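Local coordinates for protein endo-1,4-beta-xylanase C (Paenibacillus barcinonensis, PDB 4XUP) that hydrolyses internal beta-1,4-xylosidic linkages in xylan, this piece being its N-terminal tandem of CBM22 carbohydrate-binding domains, a region that also appears to stabilise the enzyme against heat, at residues Lys68-Glu73 and Lys157-Asn162; Thr233-Phe238 and Gln328-Glu333. All coordinates share one frame; numbering follows the deposited sequence.

Contact 1: Lys68-Glu73 and Lys157-Asn162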
ATOM      1  N   LYS A  68      11.974   5.120   1.133  1.00 44.99           N
ATOM      2  CA  LYS A  68      10.906   6.050   0.867  1.00 47.85           C
ATOM      3  C   LYS A  68       9.673   5.313   0.316  1.00 41.86           C
ATOM      4  O   LYS A  68       9.755   4.538  -0.637  1.00 41.43           O
ATOM      5  CB  LYS A  68      11.417   7.118  -0.126  1.00 59.09           C
ATOM      6  CG  LYS A  68      10.406   8.151  -0.561  1.00 69.28           C
ATOM      7  CD  LYS A  68      10.820   8.847  -1.852  1.00 82.38           C
ATOM      8  CE  LYS A  68      11.009  10.341  -1.671  1.00 89.35           C
ATOM      9  NZ  LYS A  68      10.761  11.094  -2.927  1.00 92.61           N
ATOM     10  N   ASN A  69       8.532   5.565   0.941  1.00 37.77           N
ATOM     11  CA  ASN A  69       7.194   5.051   0.498  1.00 35.53           C
ATOM     12  C   ASN A  69       6.924   3.537   0.530  1.00 34.35           C
ATOM     13  O   ASN A  69       5.818   3.084   0.217  1.00 33.99           O
ATOM     14  CB  ASN A  69       6.848   5.574  -0.898  1.00 36.65           C
ATOM     15  CG  ASN A  69       6.649   7.064  -0.911  1.00 35.33           C
ATOM     16  OD1 ASN A  69       5.944   7.622  -0.055  1.00 39.19           O
ATOM     17  ND2 ASN A  69       7.245   7.717  -1.867  1.00 33.14           N
ATOM     18  N   GLU A  70       7.923   2.782   0.938  1.00 33.77           N
ATOM     19  CA  GLU A  70       7.726   1.392   1.279  1.00 35.78           C
ATOM     20  C   GLU A  70       6.859   1.332   2.541  1.00 34.98           C
ATOM     21  O   GLU A  70       7.012   2.143   3.453  1.00 34.88           O
ATOM     22  CB  GLU A  70       9.041   0.651   1.570  1.00 37.12           C
ATOM     23  CG  GLU A  70       9.987   0.533   0.397  1.00 37.32           C
ATOM     24  CD  GLU A  70      11.233  -0.279   0.710  1.00 42.19           C
ATOM     25  OE1 GLU A  70      11.696  -0.274   1.875  1.00 40.48           O
ATOM     26  OE2 GLU A  70      11.780  -0.909  -0.230  1.00 48.67           O
ATOM     27  N   VAL A  71       5.988   0.331   2.578  1.00 33.56           N
ATOM     28  CA  VAL A  71       5.308  -0.044   3.806  1.00 30.65           C
ATOM     29  C   VAL A  71       5.999  -1.253   4.387  1.00 27.61           C
ATOM     30  O   VAL A  71       5.992  -2.313   3.802  1.00 30.16           O
ATOM     31  CB  VAL A  71       3.809  -0.316   3.668  1.00 29.65           C
ATOM     32  CG1 VAL A  71       3.183  -0.638   5.037  1.00 28.68           C
ATOM     33  CG2 VAL A  71       3.080   0.884   3.104  1.00 31.07           C
ATOM     34  N   VAL A  72       6.481  -1.088   5.602  1.00 27.47           N
ATOM     35  CA  VAL A  72       7.050  -2.202   6.365  1.00 29.74           C
ATOM     36  C   VAL A  72       6.284  -2.531   7.650  1.00 30.77           C
ATOM     37  O   VAL A  72       5.519  -1.741   8.183  1.00 28.18           O
ATOM     38  CB  VAL A  72       8.538  -2.003   6.727  1.00 27.90           C
ATOM     39  CG1 VAL A  72       9.327  -1.797   5.461  1.00 28.09           C
ATOM     40  CG2 VAL A  72       8.714  -0.852   7.684  1.00 26.85           C
ATOM     41  N   GLU A  73       6.530  -3.740   8.115  1.00 30.11           N
ATOM     42  CA  GLU A  73       5.950  -4.255   9.340  1.00 32.59           C
ATOM     43  C   GLU A  73       7.061  -4.545  10.328  1.00 31.34           C
ATOM     44  O   GLU A  73       7.883  -5.410  10.117  1.00 31.11           O
ATOM     45  CB  GLU A  73       5.183  -5.534   9.061  1.00 38.84           C
ATOM     46  CG  GLU A  73       4.506  -6.190  10.260  1.00 42.25           C
ATOM     47  CD  GLU A  73       3.534  -7.279   9.784  1.00 46.76           C
ATOM     48  OE1 GLU A  73       2.327  -6.961   9.654  1.00 34.84           O
ATOM     49  OE2 GLU A  73       4.015  -8.439   9.558  1.00 45.82           O
ATOM     50  N   LYS A 157       4.504  -3.801   1.556  1.00 39.07           N
ATOM     51  CA  LYS A 157       4.205  -3.249   0.255  1.00 43.15           C
ATOM     52  C   LYS A 157       5.399  -2.457  -0.279  1.00 43.25           C
ATOM     53  O   LYS A 157       5.903  -1.534   0.348  1.00 42.88           O
ATOM     54  CB  LYS A 157       2.935  -2.404   0.289  1.00 49.63           C
ATOM     55  CG  LYS A 157       2.444  -1.968  -1.079  1.00 58.11           C
ATOM     56  CD  LYS A 157       1.411  -0.871  -0.960  1.00 73.43           C
ATOM     57  CE  LYS A 157       1.253  -0.096  -2.263  1.00 85.95           C
ATOM     58  NZ  LYS A 157       0.590   1.218  -2.027  1.00 87.33           N
ATOM     59  N   ALA A 158       5.823  -2.847  -1.465  1.00 43.04           N
ATOM     60  CA  ALA A 158       6.920  -2.175  -2.172  1.00 40.95           C
ATOM     61  C   ALA A 158       6.492  -0.769  -2.541  1.00 42.80           C
ATOM     62  O   ALA A 158       5.281  -0.453  -2.596  1.00 48.17           O
ATOM     63  CB  ALA A 158       7.327  -2.933  -3.423  1.00 39.72           C
ATOM     64  N   ALA A 159       7.483   0.084  -2.765  1.00 42.80           N
ATOM     65  CA  ALA A 159       7.199   1.477  -3.153  1.00 48.64           C
ATOM     66  C   ALA A 159       6.690   1.500  -4.591  1.00 53.19           C
ATOM     67  O   ALA A 159       7.249   0.789  -5.426  1.00 51.44           O
ATOM     68  CB  ALA A 159       8.426   2.346  -3.030  1.00 47.70           C
ATOM     69  N   PRO A 160       5.626   2.288  -4.883  1.00 59.44           N
ATOM     70  CA  PRO A 160       5.178   2.363  -6.275  1.00 61.00           C
ATOM     71  C   PRO A 160       6.302   2.904  -7.133  1.00 61.82           C
ATOM     72  O   PRO A 160       7.274   3.429  -6.617  1.00 67.32           O
ATOM     73  CB  PRO A 160       3.976   3.334  -6.242  1.00 65.71           C
ATOM     74  CG  PRO A 160       3.877   3.870  -4.852  1.00 67.59           C
ATOM     75  CD  PRO A 160       4.753   3.041  -3.960  1.00 64.17           C
ATOM     76  N   GLU A 161       6.157   2.816  -8.447  1.00 55.09           N
ATOM     77  CA  GLU A 161       7.243   3.260  -9.382  1.00 52.16           C
ATOM     78  C   GLU A 161       6.722   4.366 -10.309  1.00 51.06           C
ATOM     79  O   GLU A 161       5.507   4.409 -10.674  1.00 51.67           O
ATOM     80  CB  GLU A 161       7.849   2.096 -10.130  1.00 50.72           C
ATOM     81  CG  GLU A 161       9.040   2.518 -10.976  1.00 52.38           C
ATOM     82  CD  GLU A 161       9.702   1.304 -11.682  1.00 59.17           C
ATOM     83  OE1 GLU A 161       9.237   0.109 -11.407  1.00 51.99           O
ATOM     84  OE2 GLU A 161      10.667   1.560 -12.528  1.00 53.96           O
ATOM     85  N   ASN A 162       7.611   5.303 -10.628  1.00 50.54           N
ATOM     86  CA  ASN A 162       7.193   6.516 -11.371  1.00 50.80           C
ATOM     87  C   ASN A 162       5.933   7.230 -10.718  1.00 53.45           C
ATOM     88  O   ASN A 162       4.843   7.369 -11.358  1.00 48.55           O
ATOM     89  CB  ASN A 162       7.000   6.170 -12.844  1.00 50.18           C
ATOM     90  CG  ASN A 162       8.343   6.223 -13.598  1.00 54.95           C
ATOM     91  OD1 ASN A 162       8.935   7.336 -13.801  1.00 51.12           O
ATOM     92  ND2 ASN A 162       8.872   5.028 -13.973  1.00 50.41           N
TER

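Contact 2: Thr233-Phe238 and Gln328-Glu333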
ATOM      1  N   THR A 233     -15.237  17.092  -7.592  1.00 59.04           N
ATOM      2  CA  THR A 233     -14.875  16.956  -8.993  1.00 55.65           C
ATOM      3  C   THR A 233     -13.470  16.369  -9.053  1.00 59.40           C
ATOM      4  O   THR A 233     -12.516  16.900  -8.468  1.00 63.99           O
ATOM      5  CB  THR A 233     -14.994  18.277  -9.777  1.00 54.58           C
ATOM      6  OG1 THR A 233     -16.394  18.596  -9.935  1.00 54.12           O
ATOM      7  CG2 THR A 233     -14.395  18.146 -11.178  1.00 53.96           C
ATOM      8  N   VAL A 234     -13.383  15.250  -9.757  1.00 59.51           N
ATOM      9  CA  VAL A 234     -12.134  14.490  -9.913  1.00 59.08           C
ATOM     10  C   VAL A 234     -11.808  14.139 -11.368  1.00 60.49           C
ATOM     11  O   VAL A 234     -12.674  14.134 -12.261  1.00 57.18           O
ATOM     12  CB  VAL A 234     -12.131  13.206  -9.077  1.00 63.59           C
ATOM     13  CG1 VAL A 234     -12.256  13.536  -7.596  1.00 67.03           C
ATOM     14  CG2 VAL A 234     -13.244  12.261  -9.505  1.00 64.68           C
ATOM     15  N   HIS A 235     -10.539  13.844 -11.577  1.00 58.79           N
ATOM     16  CA  HIS A 235     -10.003  13.532 -12.911  1.00 66.81           C
ATOM     17  C   HIS A 235      -9.715  12.040 -12.994  1.00 65.11           C
ATOM     18  O   HIS A 235      -8.874  11.524 -12.272  1.00 64.29           O
ATOM     19  CB  HIS A 235      -8.733  14.344 -13.217  1.00 68.94           C
ATOM     20  CG  HIS A 235      -8.240  14.196 -14.620  1.00 68.12           C
ATOM     21  ND1 HIS A 235      -8.910  14.722 -15.707  1.00 67.86           N
ATOM     22  CD2 HIS A 235      -7.140  13.579 -15.115  1.00 66.79           C
ATOM     23  CE1 HIS A 235      -8.251  14.423 -16.813  1.00 66.44           C
ATOM     24  NE2 HIS A 235      -7.172  13.735 -16.479  1.00 65.63           N
ATOM     25  N   ILE A 236     -10.467  11.354 -13.848  1.00 68.20           N
ATOM     26  CA  ILE A 236     -10.271   9.906 -14.081  1.00 64.98           C
ATOM     27  C   ILE A 236      -9.434   9.718 -15.328  1.00 61.16           C
ATOM     28  O   ILE A 236      -9.733  10.268 -16.374  1.00 57.96           O
ATOM     29  CB  ILE A 236     -11.567   9.106 -14.271  1.00 60.68           C
ATOM     30  CG1 ILE A 236     -12.502   9.341 -13.104  1.00 64.58           C
ATOM     31  CG2 ILE A 236     -11.247   7.619 -14.367  1.00 60.55           C
ATOM     32  CD1 ILE A 236     -13.701   8.421 -13.073  1.00 68.83           C
ATOM     33  N   SER A 237      -8.399   8.917 -15.196  1.00 59.59           N
ATOM     34  CA  SER A 237      -7.532   8.611 -16.323  1.00 63.25           C
ATOM     35  C   SER A 237      -7.111   7.146 -16.326  1.00 64.79           C
ATOM     36  O   SER A 237      -6.911   6.543 -15.287  1.00 64.96           O
ATOM     37  CB  SER A 237      -6.300   9.521 -16.339  1.00 59.01           C
ATOM     38  OG  SER A 237      -5.191   8.940 -15.686  1.00 53.32           O
ATOM     39  N   PHE A 238      -7.015   6.578 -17.515  1.00 59.36           N
ATOM     40  CA  PHE A 238      -6.320   5.309 -17.678  1.00 55.60           C
ATOM     41  C   PHE A 238      -5.781   5.161 -19.076  1.00 58.78           C
ATOM     42  O   PHE A 238      -6.171   5.871 -20.013  1.00 58.09           O
ATOM     43  CB  PHE A 238      -7.183   4.108 -17.275  1.00 52.45           C
ATOM     44  CG  PHE A 238      -8.336   3.843 -18.187  1.00 47.98           C
ATOM     45  CD1 PHE A 238      -9.498   4.580 -18.090  1.00 44.77           C
ATOM     46  CD2 PHE A 238      -8.276   2.813 -19.111  1.00 50.09           C
ATOM     47  CE1 PHE A 238     -10.590   4.327 -18.914  1.00 45.71           C
ATOM     48  CE2 PHE A 238      -9.359   2.557 -19.943  1.00 50.83           C
ATOM     49  CZ  PHE A 238     -10.520   3.323 -19.846  1.00 47.51           C
ATOM     50  N   GLN A 328      -5.793   5.828 -12.805  1.00 58.21           N
ATOM     51  CA  GLN A 328      -5.552   6.917 -11.871  1.00 59.63           C
ATOM     52  C   GLN A 328      -6.719   7.885 -11.730  1.00 53.67           C
ATOM     53  O   GLN A 328      -7.304   8.342 -12.705  1.00 48.92           O
ATOM     54  CB  GLN A 328      -4.295   7.676 -12.270  1.00 68.32           C
ATOM     55  CG  GLN A 328      -3.812   8.670 -11.227  1.00 76.49           C
ATOM     56  CD  GLN A 328      -2.400   9.146 -11.495  1.00 85.67           C
ATOM     57  OE1 GLN A 328      -1.422   8.432 -11.230  1.00 84.85           O
ATOM     58  NE2 GLN A 328      -2.278  10.360 -12.035  1.00 84.20           N
ATOM     59  N   ILE A 329      -7.020   8.189 -10.478  1.00 55.56           N
ATOM     60  CA  ILE A 329      -8.000   9.216 -10.117  1.00 55.59           C
ATOM     61  C   ILE A 329      -7.306  10.272  -9.255  1.00 58.93           C
ATOM     62  O   ILE A 329      -6.717   9.977  -8.224  1.00 60.21           O
ATOM     63  CB  ILE A 329      -9.223   8.672  -9.383  1.00 53.12           C
ATOM     64  CG1 ILE A 329      -9.878   7.566 -10.205  1.00 52.36           C
ATOM     65  CG2 ILE A 329     -10.232   9.791  -9.139  1.00 50.59           C
ATOM     66  CD1 ILE A 329     -10.997   6.818  -9.503  1.00 52.75           C
ATOM     67  N   THR A 330      -7.437  11.513  -9.685  1.00 66.25           N
ATOM     68  CA  THR A 330      -6.810  12.641  -8.999  1.00 66.56           C
ATOM     69  C   THR A 330      -7.852  13.718  -8.714  1.00 65.80           C
ATOM     70  O   THR A 330      -8.833  13.913  -9.449  1.00 59.04           O
ATOM     71  CB  THR A 330      -5.568  13.204  -9.707  1.00 71.62           C
ATOM     72  OG1 THR A 330      -5.977  13.988 -10.825  1.00 83.96           O
ATOM     73  CG2 THR A 330      -4.633  12.087 -10.179  1.00 70.69           C
ATOM     74  N   ALA A 331      -7.626  14.391  -7.592  1.00 69.21           N
ATOM     75  CA  ALA A 331      -8.455  15.506  -7.151  1.00 62.82           C
ATOM     76  C   ALA A 331      -8.105  16.671  -8.037  1.00 57.64           C
ATOM     77  O   ALA A 331      -6.991  16.763  -8.568  1.00 48.17           O
ATOM     78  CB  ALA A 331      -8.215  15.851  -5.689  1.00 62.13           C
ATOM     79  N   THR A 332      -9.075  17.554  -8.208  1.00 59.49           N
ATOM     80  CA  THR A 332      -8.825  18.784  -8.995  1.00 64.45           C
ATOM     81  C   THR A 332      -8.353  19.960  -8.122  1.00 65.41           C
ATOM     82  O   THR A 332      -7.872  20.980  -8.633  1.00 67.48           O
ATOM     83  CB  THR A 332      -9.986  19.191  -9.929  1.00 65.83           C
ATOM     84  OG1 THR A 332     -11.239  19.373  -9.226  1.00 61.25           O
ATOM     85  CG2 THR A 332     -10.075  18.110 -10.960  1.00 60.70           C
ATOM     86  N   GLU A 333      -8.510  19.799  -6.811  1.00 69.44           N
ATOM     87  CA  GLU A 333      -8.214  20.824  -5.828  1.00 70.42           C
ATOM     88  C   GLU A 333      -7.230  20.235  -4.846  1.00 70.02           C
ATOM     89  O   GLU A 333      -7.167  19.011  -4.692  1.00 69.04           O
ATOM     90  CB  GLU A 333      -9.513  21.304  -5.181  1.00 73.53           C
ATOM     91  CG  GLU A 333     -10.399  22.026  -6.208  1.00 79.14           C
ATOM     92  CD  GLU A 333     -11.773  22.404  -5.700  1.00 82.08           C
ATOM     93  OE1 GLU A 333     -12.086  22.113  -4.533  1.00 83.69           O
ATOM     94  OE2 GLU A 333     -12.548  22.991  -6.486  1.00 84.53           O
TER

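Contact 1: Lys68-Glu73 and Lys157-Asn162
At the last antiparallel bridge between strands 71-80 and 146-157 of the first CBM22 beta-sandwich, Val71 pairs with Lys157 just before the chain leaves this domain for the next. The two residues form a hydrogen-bonded pair. Val71 N donates to Lys157 O (2.9 Å), and Lys157 N returns a nearly straight bond to Val71 O (3.1 Å, 171° at the hydrogen), using a lone pair in the carbonyl plane. Both side chains stand on one face of the sheet, where Val71 CB lies 4.1 Å from Lys157 CB. Because its CG points opposite the backbone N (chi1 -171°) and the rest of its chain is extended, Lys157 lends only the root of its aliphatic stem to the valine and carries its ammonium group away from the contact into an exposed position. Valine suits the strand start through its branched CB, and lysine suits the exposed end of a strand, where its CB packs and its charge stays in solvent.

Beyond the bridge, Lys157 O also receives a CA-H...O contact from Glu70 CA at 3.6 Å. The methyl of Ala159 lies alongside the bend before the strand: CB sits 3.5 Å from Lys68 O and 4.2 Å from Glu70 CG. A small side chain fits this close approach to backbone. Nearby, Asn69 CB and Pro160 CD make a looser contact. Glu70 lends its CG methylene to Ala159, whereas its carboxylate bonds through OE1 to the backbone N of His67.

Two backbone bonds and a thin apolar fringe therefore hold the departing linker. Lys157 O takes a true bond from Val71 N and a longer, weaker CA-H contact from Glu70, and the contact rests more on directional backbone bonding than on side-chain burial.

Contact 2: Thr233-Phe238 and Gln328-Glu333
Val234 and Ile329 meet at an oblique angle on the inward face of the second CBM22 sheet, with Val234 CB 3.9 Å from Ile329 CG2. The isoleucine brings this methyl across with CG2 swung to the side opposite the backbone N, while CG1 runs beside the N and approaches Ile236 CG1 at 4.3 Å. Branched aliphatic residues suit this buried side, which Met302 of strand 297-305 helps to cover over Ile236.

His235, Thr330, Ser237 and Gln328 occupy the other face. Thr330 OG1 lies 3.7 Å from His235 CB, oblique to the imidazole. That ring is held from the neighbouring strand 282-289, ND1 bonding to Asp287 and NE2 to Glu285. Further along, Ser237 OG rests beside Gln328 CB, and the extended glutamine takes its amide away from the contact.

Two hydrogen-bonded pairs join the backbones: His235 N reaches Thr330 O at 2.7 Å, almost straight at 177°, and Ser237 N reaches Gln328 O at 2.8 Å, each answered by a return bond. Where the strand gives way to loop, a side chain takes over. Thr332 OG1, placed between its backbone N and carbonyl carbon (chi1 57°), donates to Thr233 O at 2.9 Å from about 50° above the carbonyl plane.

The pairing is thus two-faced: an apolar side turned into the sandwich and a polar side where both imidazole nitrogens are satisfied. Two acidic partners would probably favour a protonated histidine, while the threonine hydroxyl extends hydrogen bonding past the last strand pair.

Contacts 1 and 2 hold equivalent elements of the tandem: in each CBM22 domain the final long strand, 146-157 or 322-331, runs antiparallel to strand 71-80 or 233-241. They sample different parts of that pairing. Contact 1 is a surface contact at the end of the pairing, with one bridge and a loop leading toward the second domain; contact 2 is partly buried, has four consecutive bridges and closes near the C-terminus. Accordingly, contact 1 relies on backbone bonds and a few aliphatic carbons, whereas contact 2 adds a branched aliphatic interior and a polar outer face. Their centres lie about 22 Å apart, and they do not touch.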